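Local atomic coordinates of proline dehydrogenase (PDB entry 3HAZ), a protein that probably oxidises proline to glutamate in two steps, pairing an FAD-dependent proline dehydrogenase with an NAD-dependent 1-pyrroline-5-carboxylate dehydrogenase in one chain. Residues 651-656 against 975-980; 627-632 against 673-678; 667-672 against 730-735; 573-578 against 620-625. One frame throughout, in Å; residues are numbered along the deposited sequence.

Contact 1 (651-656 against 975-980). With NAD (nicotinamide-adenine-dinucleotide), chain D.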
# COMPACT_ATOMS: atom_id res chain seq x y z
N GLY A 651 -12.41 -31.19 -27.69
CA GLY A 651 -13.39 -32.09 -28.28
C GLY A 651 -13.71 -33.24 -27.34
O GLY A 651 -13.94 -33.03 -26.15
N VAL A 652 -13.72 -34.46 -27.88
CA VAL A 652 -13.97 -35.65 -27.07
C VAL A 652 -12.67 -36.28 -26.59
O VAL A 652 -11.85 -36.72 -27.39
CB VAL A 652 -14.73 -36.74 -27.85
CG1 VAL A 652 -14.81 -38.01 -27.01
CG2 VAL A 652 -16.12 -36.27 -28.24
N PHE A 653 -12.49 -36.33 -25.28
CA PHE A 653 -11.35 -37.05 -24.74
C PHE A 653 -11.72 -38.48 -24.39
O PHE A 653 -12.81 -38.74 -23.85
CB PHE A 653 -10.77 -36.35 -23.51
CG PHE A 653 -9.50 -35.59 -23.78
CD1 PHE A 653 -8.27 -36.18 -23.51
CD2 PHE A 653 -9.53 -34.31 -24.31
CE1 PHE A 653 -7.09 -35.49 -23.77
CE2 PHE A 653 -8.36 -33.61 -24.55
CZ PHE A 653 -7.14 -34.20 -24.28
N VAL A 654 -10.82 -39.39 -24.72
CA VAL A 654 -10.89 -40.77 -24.26
C VAL A 654 -10.02 -40.89 -23.02
O VAL A 654 -8.84 -40.57 -23.06
CB VAL A 654 -10.38 -41.73 -25.35
CG1 VAL A 654 -10.32 -43.17 -24.84
CG2 VAL A 654 -11.26 -41.63 -26.59
N ALA A 655 -10.61 -41.33 -21.91
CA ALA A 655 -9.88 -41.53 -20.67
C ALA A 655 -9.77 -43.01 -20.36
O ALA A 655 -10.78 -43.71 -20.27
CB ALA A 655 -10.55 -40.79 -19.52
N ILE A 656 -8.54 -43.49 -20.20
CA ILE A 656 -8.29 -44.90 -19.92
C ILE A 656 -7.49 -45.01 -18.63
O ILE A 656 -6.42 -44.42 -18.50
CB ILE A 656 -7.52 -45.57 -21.08
CG1 ILE A 656 -8.37 -45.57 -22.35
CG2 ILE A 656 -7.11 -46.97 -20.69
CD1 ILE A 656 -7.60 -45.96 -23.59
N ALA A 975 -3.99 -27.27 -19.01
CA ALA A 975 -3.72 -26.62 -20.28
C ALA A 975 -3.59 -27.62 -21.42
O ALA A 975 -3.99 -27.35 -22.55
CB ALA A 975 -2.46 -25.75 -20.19
N ARG A 976 -3.00 -28.78 -21.12
CA ARG A 976 -2.82 -29.83 -22.12
C ARG A 976 -4.15 -30.35 -22.68
O ARG A 976 -4.19 -30.86 -23.81
CB ARG A 976 -2.01 -30.98 -21.55
CG ARG A 976 -1.42 -31.90 -22.60
CD ARG A 976 -0.24 -31.24 -23.29
NE ARG A 976 0.37 -32.16 -24.24
CZ ARG A 976 0.13 -32.14 -25.55
NH1 ARG A 976 -0.70 -31.24 -26.07
NH2 ARG A 976 0.73 -33.02 -26.34
N PHE A 977 -5.23 -30.23 -21.91
CA PHE A 977 -6.54 -30.71 -22.34
C PHE A 977 -7.29 -29.69 -23.18
O PHE A 977 -8.40 -29.95 -23.65
CB PHE A 977 -7.41 -31.09 -21.14
CG PHE A 977 -6.91 -32.28 -20.36
CD1 PHE A 977 -5.92 -32.13 -19.39
CD2 PHE A 977 -7.43 -33.54 -20.59
CE1 PHE A 977 -5.46 -33.22 -18.66
CE2 PHE A 977 -6.98 -34.64 -19.86
CZ PHE A 977 -5.99 -34.48 -18.90
N ALA A 978 -6.69 -28.51 -23.35
CA ALA A 978 -7.36 -27.43 -24.07
C ALA A 978 -6.56 -26.96 -25.28
O ALA A 978 -5.41 -27.37 -25.47
CB ALA A 978 -7.64 -26.26 -23.13
N THR A 979 -7.17 -26.11 -26.09
CA THR A 979 -6.49 -25.52 -27.23
C THR A 979 -6.57 -24.00 -27.12
O THR A 979 -7.55 -23.46 -26.61
CB THR A 979 -7.11 -26.01 -28.57
OG1 THR A 979 -6.30 -25.58 -29.67
CG2 THR A 979 -8.53 -25.47 -28.75
N GLU A 980 -5.53 -23.32 -27.58
CA GLU A 980 -5.48 -21.86 -27.53
C GLU A 980 -6.22 -21.19 -28.69
O GLU A 980 -6.26 -21.72 -29.80
CB GLU A 980 -4.04 -21.36 -27.57
CG GLU A 980 -3.23 -21.56 -26.29
CD GLU A 980 -1.75 -21.53 -26.57
OE1 GLU A 980 -1.11 -20.47 -26.35
OE2 GLU A 980 -1.23 -22.55 -27.06
PA NAD D . -2.34 -51.72 -18.50
O1A NAD D . -1.32 -51.18 -19.66
O2A NAD D . -2.25 -53.19 -18.42
O5B NAD D . -3.88 -51.26 -18.93
C5B NAD D . -4.48 -50.16 -18.27
C4B NAD D . -5.70 -49.63 -19.05
O4B NAD D . -5.52 -49.57 -20.52
C3B NAD D . -7.02 -50.49 -18.91
O3B NAD D . -8.22 -49.87 -18.60
C2B NAD D . -6.91 -51.40 -20.13
O2B NAD D . -7.94 -52.31 -20.44
C1B NAD D . -6.47 -50.43 -21.14
N9A NAD D . -5.87 -51.09 -22.31
C8A NAD D . -5.25 -52.29 -22.34
N7A NAD D . -4.81 -52.52 -23.68
C5A NAD D . -5.19 -51.40 -24.46
C6A NAD D . -5.02 -51.10 -25.81
N6A NAD D . -4.34 -52.05 -26.68
N1A NAD D . -5.49 -49.93 -26.31
C2A NAD D . -6.14 -49.04 -25.48
N3A NAD D . -6.31 -49.33 -24.15
C4A NAD D . -5.83 -50.52 -23.64
O3 NAD D . -1.99 -51.01 -17.02
PN NAD D . -2.60 -51.67 -15.62
O1N NAD D . -2.25 -53.30 -15.59
O2N NAD D . -4.05 -51.47 -15.56
O5D NAD D . -1.90 -50.94 -14.29
C5D NAD D . -0.53 -51.19 -13.99
C4D NAD D . 0.42 -50.21 -14.71
O4D NAD D . -0.02 -48.79 -14.79
C3D NAD D . 1.95 -50.12 -14.28
O3D NAD D . 2.95 -50.38 -15.24
C2D NAD D . 1.95 -48.76 -13.55
O2D NAD D . 3.13 -48.21 -13.02
C1D NAD D . 1.08 -47.96 -14.44
N1N NAD D . 0.58 -46.81 -13.67
C2N NAD D . 1.27 -45.59 -13.74
C3N NAD D . 0.80 -44.45 -12.97
C7N NAD D . 1.55 -43.11 -13.05
O7N NAD D . 1.06 -42.14 -12.61
N7N NAD D . 2.80 -43.02 -13.79
C4N NAD D . -0.41 -44.58 -12.12
C5N NAD D . -1.11 -45.79 -12.06
C6N NAD D . -0.63 -46.95 -12.84
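Phe653 and Phe977 meet ring to ring, and the contact is essentially theirs. Start at Phe653 CB, which points from the strand toward 975-980. The first torsion, chi1 -104°, lies well off the staggered positions and turns one face of the ring to Phe977 CD2. Past CG, Phe653 CD1 lies 4.0 Å from Phe977 CD2. The approach tightens at Phe653 CE1, 3.7 Å from that same CD2. At the tip, Phe653 CZ reaches back to the main chain and lies 4.0 Å from Phe977 CA; on the far branch Phe653 CE2 comes to 3.8 Å from Phe977 O. Phe977 CD2 therefore stands over the Phe653 ring toward its rim. The planes make 44°, an oblique pairing, while the two side chains cross at nearly a right angle. Cutting Phe653 back to an alanine is likely to take from Phe977 CD2 the ring face it stands over and to open a gap beside Phe977. Farther along the strand, Ile656 lines the NAD pocket. Phe977 also meets Tyr973 edge-to-face and Val732 of the neighbouring strand 730-734. Helix 664-675 lies against both phenylalanines through Ala673, so the pair fills the layer between that helix and the mixed sheet of the aldehyde dehydrogenase region.

Contact 2 (627-632 against 673-678)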
# COMPACT_ATOMS: atom_id res chain seq x y z
N LYS A 627 -8.79 -20.38 -12.63
CA LYS A 627 -7.66 -19.53 -12.94
C LYS A 627 -7.37 -19.56 -14.43
O LYS A 627 -7.12 -18.53 -15.04
CB LYS A 627 -6.41 -19.98 -12.19
CG LYS A 627 -6.35 -19.58 -10.71
CD LYS A 627 -5.05 -20.08 -10.08
CE LYS A 627 -5.01 -19.83 -8.58
NZ LYS A 627 -3.78 -20.40 -7.94
N LEU A 628 -7.39 -20.75 -15.01
CA LEU A 628 -7.01 -20.92 -16.41
C LEU A 628 -8.12 -20.58 -17.39
O LEU A 628 -7.88 -19.93 -18.41
CB LEU A 628 -6.51 -22.34 -16.66
CG LEU A 628 -5.84 -22.58 -18.01
CD1 LEU A 628 -4.86 -21.47 -18.32
CD2 LEU A 628 -5.13 -23.94 -18.04
N PHE A 629 -9.34 -21.03 -17.11
CA PHE A 629 -10.43 -20.92 -18.08
C PHE A 629 -11.47 -19.86 -17.69
O PHE A 629 -12.45 -19.67 -18.40
CB PHE A 629 -11.10 -22.28 -18.28
CG PHE A 629 -10.14 -23.40 -18.54
CD1 PHE A 629 -10.02 -24.46 -17.65
CD2 PHE A 629 -9.34 -23.40 -19.68
CE1 PHE A 629 -9.12 -25.49 -17.88
CE2 PHE A 629 -8.45 -24.43 -19.93
CZ PHE A 629 -8.33 -25.47 -19.02
N GLY A 630 -11.24 -19.19 -16.57
CA GLY A 630 -12.21 -18.26 -16.02
C GLY A 630 -12.38 -17.00 -16.84
O GLY A 630 -13.49 -16.49 -16.99
N SER A 631 -11.27 -16.49 -17.38
CA SER A 631 -11.33 -15.34 -18.26
C SER A 631 -10.15 -15.35 -19.22
O SER A 631 -9.15 -16.02 -18.99
CB SER A 631 -11.33 -14.04 -17.45
OG SER A 631 -10.14 -13.93 -16.69
N GLU A 632 -10.29 -14.59 -20.30
CA GLU A 632 -9.25 -14.48 -21.31
C GLU A 632 -8.05 -13.74 -20.75
O GLU A 632 -8.14 -13.09 -19.71
CB GLU A 632 -9.79 -13.74 -22.53
CG GLU A 632 -10.28 -12.33 -22.23
CD GLU A 632 -11.05 -11.72 -23.40
OE1 GLU A 632 -11.66 -12.48 -24.18
OE2 GLU A 632 -11.04 -10.48 -23.52
N ALA A 673 -10.20 -33.42 -17.89
CA ALA A 673 -10.71 -33.29 -19.25
C ALA A 673 -12.01 -32.49 -19.27
O ALA A 673 -12.17 -31.55 -20.06
CB ALA A 673 -10.92 -34.67 -19.88
N LEU A 674 -12.94 -32.87 -18.39
CA LEU A 674 -14.19 -32.15 -18.22
C LEU A 674 -13.98 -30.68 -17.87
O LEU A 674 -14.62 -29.79 -18.44
CB LEU A 674 -15.05 -32.82 -17.15
CG LEU A 674 -15.71 -34.15 -17.49
CD1 LEU A 674 -16.30 -34.78 -16.23
CD2 LEU A 674 -16.77 -33.98 -18.59
N MET A 675 -13.08 -30.42 -16.92
CA MET A 675 -12.84 -29.04 -16.48
C MET A 675 -12.35 -28.17 -17.64
O MET A 675 -12.69 -26.99 -17.73
CB MET A 675 -11.87 -28.97 -15.30
CG MET A 675 -11.69 -27.56 -14.75
SD MET A 675 -13.19 -26.90 -13.98
CE MET A 675 -13.19 -25.25 -14.67
N ALA A 676 -11.55 -28.76 -18.52
CA ALA A 676 -10.99 -28.02 -19.65
C ALA A 676 -12.03 -27.75 -20.75
O ALA A 676 -11.76 -27.03 -21.70
CB ALA A 676 -9.81 -28.76 -20.23
N GLY A 677 -13.22 -28.34 -20.60
CA GLY A 677 -14.30 -28.09 -21.53
C GLY A 677 -14.50 -29.20 -22.56
O GLY A 677 -15.18 -29.01 -23.56
N ASN A 678 -13.88 -30.34 -22.32
CA ASN A 678 -14.05 -31.51 -23.18
C ASN A 678 -15.17 -32.41 -22.70
O ASN A 678 -15.43 -32.48 -21.50
CB ASN A 678 -12.77 -32.33 -23.20
CG ASN A 678 -11.56 -31.53 -23.61
OD1 ASN A 678 -11.36 -31.27 -24.79
ND2 ASN A 678 -10.74 -31.14 -22.63
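Phe629, in the last turn of helix 604-629, lays its ring against Met675 and Ala676, where helix 664-675 finishes in a Schellman motif. The second segment opens with Ala673, whose carbonyl is the anchor of that ending. Leu674 supplies the other acceptor: Gly677 N bonds back to Leu674 O at 3.0 Å. Met675 meets the phenylalanine first, its backbone O lying 3.7 Å from Phe629 CD1, while its CE methyl is a looser neighbour of the same ring atom. Ala676 follows and takes the tip of the ring: Phe629 CE1 is 3.6 Å from Ala676 CA, and Phe629 CZ is 3.8 Å from Ala676 CB. The ring gets there with CG beside its own backbone N (chi1 -50°), and Leu628 CG sits over one of its faces. With a serine in place of Phe629, Ala676 would probably lose its apolar neighbour and a gap open between the two segments. Gly677 turns the chain with a positive phi of 101°, where a side chain would jam against the preceding carbonyl. Asn678 then closes the motif. Its amide also ties into the strand side, OD1 accepting from Arg650 N and Gly651 N, and ND2 giving to Phe977 O. Ala673 O ends up gripped by Asn678 twice, from the backbone N at 3.1 Å and from ND2 at 3.0 Å.

Contact 3 (667-672 against 730-735); sequences LGQVTA and GVVFTG. With NAD (nicotinamide-adenine-dinucleotide), chain D.
Gln669 reaches across from helix 664-675 onto Val732 and Thr734 of strand 730-734, in the Rossmann-like NAD-binding part of the aldehyde dehydrogenase fold. The helix is the connection of a beta-alpha-beta crossover between parallel strands 641-656 and 679-683, and it runs antiparallel to strand 730-734, at 163°. Leu667 starts the segment and turns its side chain to helix 689-702. Gln669 does the reaching: with CG beside the backbone N (chi1 -60°) and the chain extended beyond it, its stem lies across Val732, Gln669 CG being 3.7 Å from Val732 CG2. At the end, Thr734 OG1 donates to Gln669 OE1 over 2.7 Å, coming from above the carbonyl plane. Because Gln669 NE2 gives to Ile656 O, the amide is pinned at both ends and its flip is settled. The threonine bond is consistent with a fixed Thr734 rotamer, CG2 turned to the nicotinamide, while next door the Phe733 ring puts its edge to the adenosine ribose, CE1 lying 3.3 Å from NAD O4B. Thr734 is about 4 Å, side chain to side chain, from Glu760, the predicted active-site residue. Val670 points the other way, to Leu699. Thr671 rests on Tyr621 and is tied back within the helix: its N (2.8 Å) and its OG1 (2.7 Å) both bond to Leu667 O, from opposite faces of that carbonyl.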
# COMPACT_ATOMS: atom_id res chain seq x y z
N LEU A 667 -10.99 -40.59 -11.65
CA LEU A 667 -11.63 -39.28 -11.53
C LEU A 667 -10.69 -38.13 -11.85
O LEU A 667 -11.12 -37.11 -12.40
CB LEU A 667 -12.21 -39.10 -10.12
CG LEU A 667 -13.57 -39.75 -9.89
CD1 LEU A 667 -14.06 -39.52 -8.47
CD2 LEU A 667 -14.58 -39.20 -10.90
N GLY A 668 -9.42 -38.27 -11.49
CA GLY A 668 -8.44 -37.25 -11.81
C GLY A 668 -8.42 -36.96 -13.30
O GLY A 668 -8.58 -35.81 -13.72
N GLN A 669 -8.24 -38.00 -14.10
CA GLN A 669 -8.17 -37.86 -15.55
C GLN A 669 -9.48 -37.33 -16.11
O GLN A 669 -9.49 -36.46 -16.98
CB GLN A 669 -7.82 -39.20 -16.20
CG GLN A 669 -6.49 -39.76 -15.75
CD GLN A 669 -6.04 -40.94 -16.57
OE1 GLN A 669 -4.88 -41.02 -16.96
NE2 GLN A 669 -6.96 -41.86 -16.85
N VAL A 670 -10.60 -37.85 -15.61
CA VAL A 670 -11.91 -37.50 -16.14
C VAL A 670 -12.29 -36.05 -15.85
O VAL A 670 -12.68 -35.31 -16.75
CB VAL A 670 -13.00 -38.46 -15.63
CG1 VAL A 670 -14.39 -37.92 -15.96
CG2 VAL A 670 -12.80 -39.84 -16.25
N THR A 671 -12.15 -35.63 -14.59
CA THR A 671 -12.50 -34.27 -14.18
C THR A 671 -11.56 -33.23 -14.79
O THR A 671 -11.97 -32.10 -15.04
CB THR A 671 -12.52 -34.10 -12.65
OG1 THR A 671 -11.23 -34.42 -12.10
CG2 THR A 671 -13.58 -35.00 -12.01
N ALA A 672 -10.31 -33.60 -15.04
CA ALA A 672 -9.40 -32.69 -15.72
C ALA A 672 -9.91 -32.37 -17.12
O ALA A 672 -10.02 -31.21 -17.50
CB ALA A 672 -8.01 -33.27 -15.78
N GLY A 730 -8.33 -36.38 -28.27
CA GLY A 730 -7.19 -36.63 -27.41
C GLY A 730 -7.40 -37.81 -26.49
O GLY A 730 -8.53 -38.29 -26.33
N VAL A 731 -6.31 -38.27 -25.90
CA VAL A 731 -6.32 -39.44 -25.04
C VAL A 731 -5.51 -39.19 -23.76
O VAL A 731 -4.35 -38.77 -23.82
CB VAL A 731 -5.77 -40.68 -25.77
CG1 VAL A 731 -5.62 -41.85 -24.81
CG2 VAL A 731 -6.68 -41.05 -26.95
N VAL A 732 -6.14 -39.43 -22.62
CA VAL A 732 -5.44 -39.39 -21.34
C VAL A 732 -5.38 -40.82 -20.81
O VAL A 732 -6.42 -41.45 -20.58
CB VAL A 732 -6.12 -38.41 -20.35
CG1 VAL A 732 -7.58 -38.77 -20.17
CG2 VAL A 732 -5.38 -38.39 -18.99
N PHE A 733 -4.16 -41.33 -20.66
CA PHE A 733 -3.95 -42.74 -20.34
C PHE A 733 -3.03 -42.95 -19.14
O PHE A 733 -2.01 -42.28 -19.00
CB PHE A 733 -3.35 -43.45 -21.56
CG PHE A 733 -2.86 -44.84 -21.27
CD1 PHE A 733 -3.72 -45.92 -21.32
CD2 PHE A 733 -1.53 -45.06 -20.97
CE1 PHE A 733 -3.27 -47.20 -21.06
CE2 PHE A 733 -1.07 -46.34 -20.71
CZ PHE A 733 -1.94 -47.41 -20.76
N THR A 734 -3.40 -43.88 -18.28
CA THR A 734 -2.48 -44.33 -17.24
C THR A 734 -2.46 -45.84 -17.22
O THR A 734 -3.51 -46.48 -17.05
CB THR A 734 -2.87 -43.80 -15.85
OG1 THR A 734 -2.83 -42.37 -15.86
CG2 THR A 734 -1.89 -44.30 -14.81
N GLY A 735 -1.28 -46.42 -17.40
CA GLY A 735 -1.16 -47.86 -17.51
C GLY A 735 0.23 -48.30 -17.91
O GLY A 735 1.22 -47.60 -17.64
PA NAD D . -2.34 -51.72 -18.50
O1A NAD D . -1.32 -51.18 -19.66
O2A NAD D . -2.25 -53.19 -18.42
O5B NAD D . -3.88 -51.26 -18.93
C5B NAD D . -4.48 -50.16 -18.27
C4B NAD D . -5.70 -49.63 -19.05
O4B NAD D . -5.52 -49.57 -20.52
C3B NAD D . -7.02 -50.49 -18.91
O3B NAD D . -8.22 -49.87 -18.60
C2B NAD D . -6.91 -51.40 -20.13
O2B NAD D . -7.94 -52.31 -20.44
C1B NAD D . -6.47 -50.43 -21.14
N9A NAD D . -5.87 -51.09 -22.31
C8A NAD D . -5.25 -52.29 -22.34
N7A NAD D . -4.81 -52.52 -23.68
C5A NAD D . -5.19 -51.40 -24.46
C6A NAD D . -5.02 -51.10 -25.81
N6A NAD D . -4.34 -52.05 -26.68
N1A NAD D . -5.49 -49.93 -26.31
C2A NAD D . -6.14 -49.04 -25.48
N3A NAD D . -6.31 -49.33 -24.15
C4A NAD D . -5.83 -50.52 -23.64
O3 NAD D . -1.99 -51.01 -17.02
PN NAD D . -2.60 -51.67 -15.62
O1N NAD D . -2.25 -53.30 -15.59
O2N NAD D . -4.05 -51.47 -15.56
O5D NAD D . -1.90 -50.94 -14.29
C5D NAD D . -0.53 -51.19 -13.99
C4D NAD D . 0.42 -50.21 -14.71
O4D NAD D . -0.02 -48.79 -14.79
C3D NAD D . 1.95 -50.12 -14.28
O3D NAD D . 2.95 -50.38 -15.24
C2D NAD D . 1.95 -48.76 -13.55
O2D NAD D . 3.13 -48.21 -13.02
C1D NAD D . 1.08 -47.96 -14.44
N1N NAD D . 0.58 -46.81 -13.67
C2N NAD D . 1.27 -45.59 -13.74
C3N NAD D . 0.80 -44.45 -12.97
C7N NAD D . 1.55 -43.11 -13.05
O7N NAD D . 1.06 -42.14 -12.61
N7N NAD D . 2.80 -43.02 -13.79
C4N NAD D . -0.41 -44.58 -12.12
C5N NAD D . -1.11 -45.79 -12.06
C6N NAD D . -0.63 -46.95 -12.84

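Contact 4 (573-578 against 620-625)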
# COMPACT_ATOMS: atom_id res chain seq x y z
N ILE A 573 -19.21 -22.69 -13.73
CA ILE A 573 -20.23 -23.73 -13.61
C ILE A 573 -19.62 -25.13 -13.70
O ILE A 573 -20.03 -26.04 -12.98
CB ILE A 573 -21.35 -23.54 -14.66
CG1 ILE A 573 -22.08 -22.21 -14.42
CG2 ILE A 573 -22.34 -24.70 -14.61
CD1 ILE A 573 -23.20 -21.93 -15.40
N ARG A 574 -18.62 -25.30 -14.56
CA ARG A 574 -17.91 -26.57 -14.63
C ARG A 574 -17.17 -26.83 -13.31
O ARG A 574 -17.23 -27.93 -12.76
CB ARG A 574 -16.93 -26.61 -15.81
CG ARG A 574 -17.53 -26.15 -17.14
CD ARG A 574 -16.75 -26.68 -18.34
NE ARG A 574 -15.39 -26.14 -18.42
CZ ARG A 574 -15.03 -25.13 -19.21
NH1 ARG A 574 -15.92 -24.53 -19.98
NH2 ARG A 574 -13.76 -24.72 -19.22
N ALA A 575 -16.51 -25.80 -12.80
CA ALA A 575 -15.78 -25.90 -11.54
C ALA A 575 -16.70 -26.26 -10.38
O ALA A 575 -16.35 -27.06 -9.50
CB ALA A 575 -15.04 -24.59 -11.24
N ALA A 576 -17.89 -25.68 -10.39
CA ALA A 576 -18.87 -25.93 -9.34
C ALA A 576 -19.29 -27.40 -9.35
O ALA A 576 -19.59 -27.97 -8.30
CB ALA A 576 -20.09 -25.00 -9.49
N ALA A 577 -19.35 -28.00 -10.53
CA ALA A 577 -19.70 -29.41 -10.64
C ALA A 577 -18.62 -30.29 -9.99
O ALA A 577 -18.93 -31.20 -9.21
CB ALA A 577 -19.92 -29.80 -12.09
N LEU A 578 -17.36 -30.02 -10.32
CA LEU A 578 -16.25 -30.73 -9.69
C LEU A 578 -16.29 -30.60 -8.17
O LEU A 578 -16.11 -31.58 -7.45
CB LEU A 578 -14.90 -30.22 -10.22
CG LEU A 578 -14.24 -31.02 -11.35
CD1 LEU A 578 -15.20 -31.22 -12.52
CD2 LEU A 578 -12.96 -30.36 -11.83
N TYR A 620 -8.92 -29.33 -6.62
CA TYR A 620 -7.73 -28.72 -7.20
C TYR A 620 -7.92 -28.38 -8.68
O TYR A 620 -7.60 -27.28 -9.12
CB TYR A 620 -6.51 -29.63 -7.02
CG TYR A 620 -5.26 -29.07 -7.65
CD1 TYR A 620 -4.59 -27.99 -7.08
CD2 TYR A 620 -4.77 -29.59 -8.84
CE1 TYR A 620 -3.45 -27.46 -7.66
CE2 TYR A 620 -3.63 -29.06 -9.43
CZ TYR A 620 -2.98 -28.00 -8.84
OH TYR A 620 -1.86 -27.49 -9.45
N TYR A 621 -8.44 -29.33 -9.46
CA TYR A 621 -8.73 -29.02 -10.86
C TYR A 621 -9.81 -27.94 -10.98
O TYR A 621 -9.79 -27.12 -11.90
CB TYR A 621 -9.09 -30.28 -11.65
CG TYR A 621 -7.92 -31.24 -11.79
CD1 TYR A 621 -6.62 -30.76 -11.85
CD2 TYR A 621 -8.13 -32.61 -11.88
CE1 TYR A 621 -5.54 -31.62 -11.97
CE2 TYR A 621 -7.06 -33.48 -12.01
CZ TYR A 621 -5.77 -32.98 -12.05
OH TYR A 621 -4.70 -33.84 -12.17
N ALA A 622 -10.76 -27.93 -10.04
CA ALA A 622 -11.77 -26.88 -10.07
C ALA A 622 -11.09 -25.53 -9.87
O ALA A 622 -11.38 -24.57 -10.58
CB ALA A 622 -12.84 -27.11 -9.01
N ALA A 623 -10.15 -25.48 -8.92
CA ALA A 623 -9.47 -24.23 -8.59
C ALA A 623 -8.54 -23.76 -9.71
O ALA A 623 -8.54 -22.58 -10.06
CB ALA A 623 -8.68 -24.38 -7.28
N GLN A 624 -7.75 -24.68 -10.26
CA GLN A 624 -6.88 -24.35 -11.39
C GLN A 624 -7.74 -24.03 -12.61
O GLN A 624 -7.39 -23.18 -13.43
CB GLN A 624 -5.93 -25.51 -11.72
CG GLN A 624 -4.92 -25.84 -10.61
CD GLN A 624 -4.05 -24.65 -10.23
OE1 GLN A 624 -4.06 -24.19 -9.08
NE2 GLN A 624 -3.28 -24.14 -11.19
N GLY A 625 -8.87 -24.72 -12.73
CA GLY A 625 -9.80 -24.48 -13.82
C GLY A 625 -10.29 -23.05 -13.90
O GLY A 625 -10.36 -22.47 -14.99
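Tyr621 O accepts from Gly625 N over 2.7 Å, in the helical turn that carries Ala622 on the face toward helix 571-587, and it is this turn that Ala575 and Leu578 press against. Ala622 is the centre of the contact. Its methyl points at the other helix, where Ala622 CB lies 3.5 Å from Ala575 O. In turn, Ala575 CB is 3.7 Å from Ala622 O: each methyl rests on the other residue's carbonyl, with the methyls themselves 4.0 Å apart, Ala575 CB to Ala622 CB. With nothing larger than CB between them, the two backbones come remarkably close, the alpha carbons of Ala575 and Ala622 being only 4.4 Å apart. These are two antiparallel helices, 571-587 and 604-629, in the aldehyde dehydrogenase region; their short segments run at 166°, with axes 8.4 Å apart. Gly625, one turn on from Ala622, keeps the same face bare, for a CB there would point at the partner helix. One turn along the other helix, Leu578 lies against both Ala622 and Tyr621. Its CB touches the Ala622 methyl, and its chi1 of -97°, off the staggered positions, swings the branch round until Leu578 CD2 is 3.7 Å from Ala622 N and 3.9 Å from Tyr621 CB. Met675 of helix 664-675 also packs on Ala575 and Leu578. Beyond its CB, Tyr621 leads away from the pair: its ring meets those of Tyr973 and Phe617, and its OH is hydrogen-bonded to Gly969 N.

Helix 664-675 ties the set together, since contacts 2 and 3 use successive parts of it. Contacts 1 and 3, with centres 9 Å apart, share the sheet: Val654 O and Val732 N are 3.0 Å apart in a probable hydrogen bond between neighbouring strands, and both contacts reach the NAD. Contact 2 meets contact 1 where Ala676 CB lies 3.5 Å from Phe977 CB. It also joins contact 4, centres 8 Å apart, through Arg574 NE, hydrogen-bonded to Met675 O at 2.9 Å. Contact 4 stands back from the cofactor, the Tyr621 side chain being about 10 Å from NAD, yet Tyr621 CE2 is 3.3 Å from Gly668 O of contact 3.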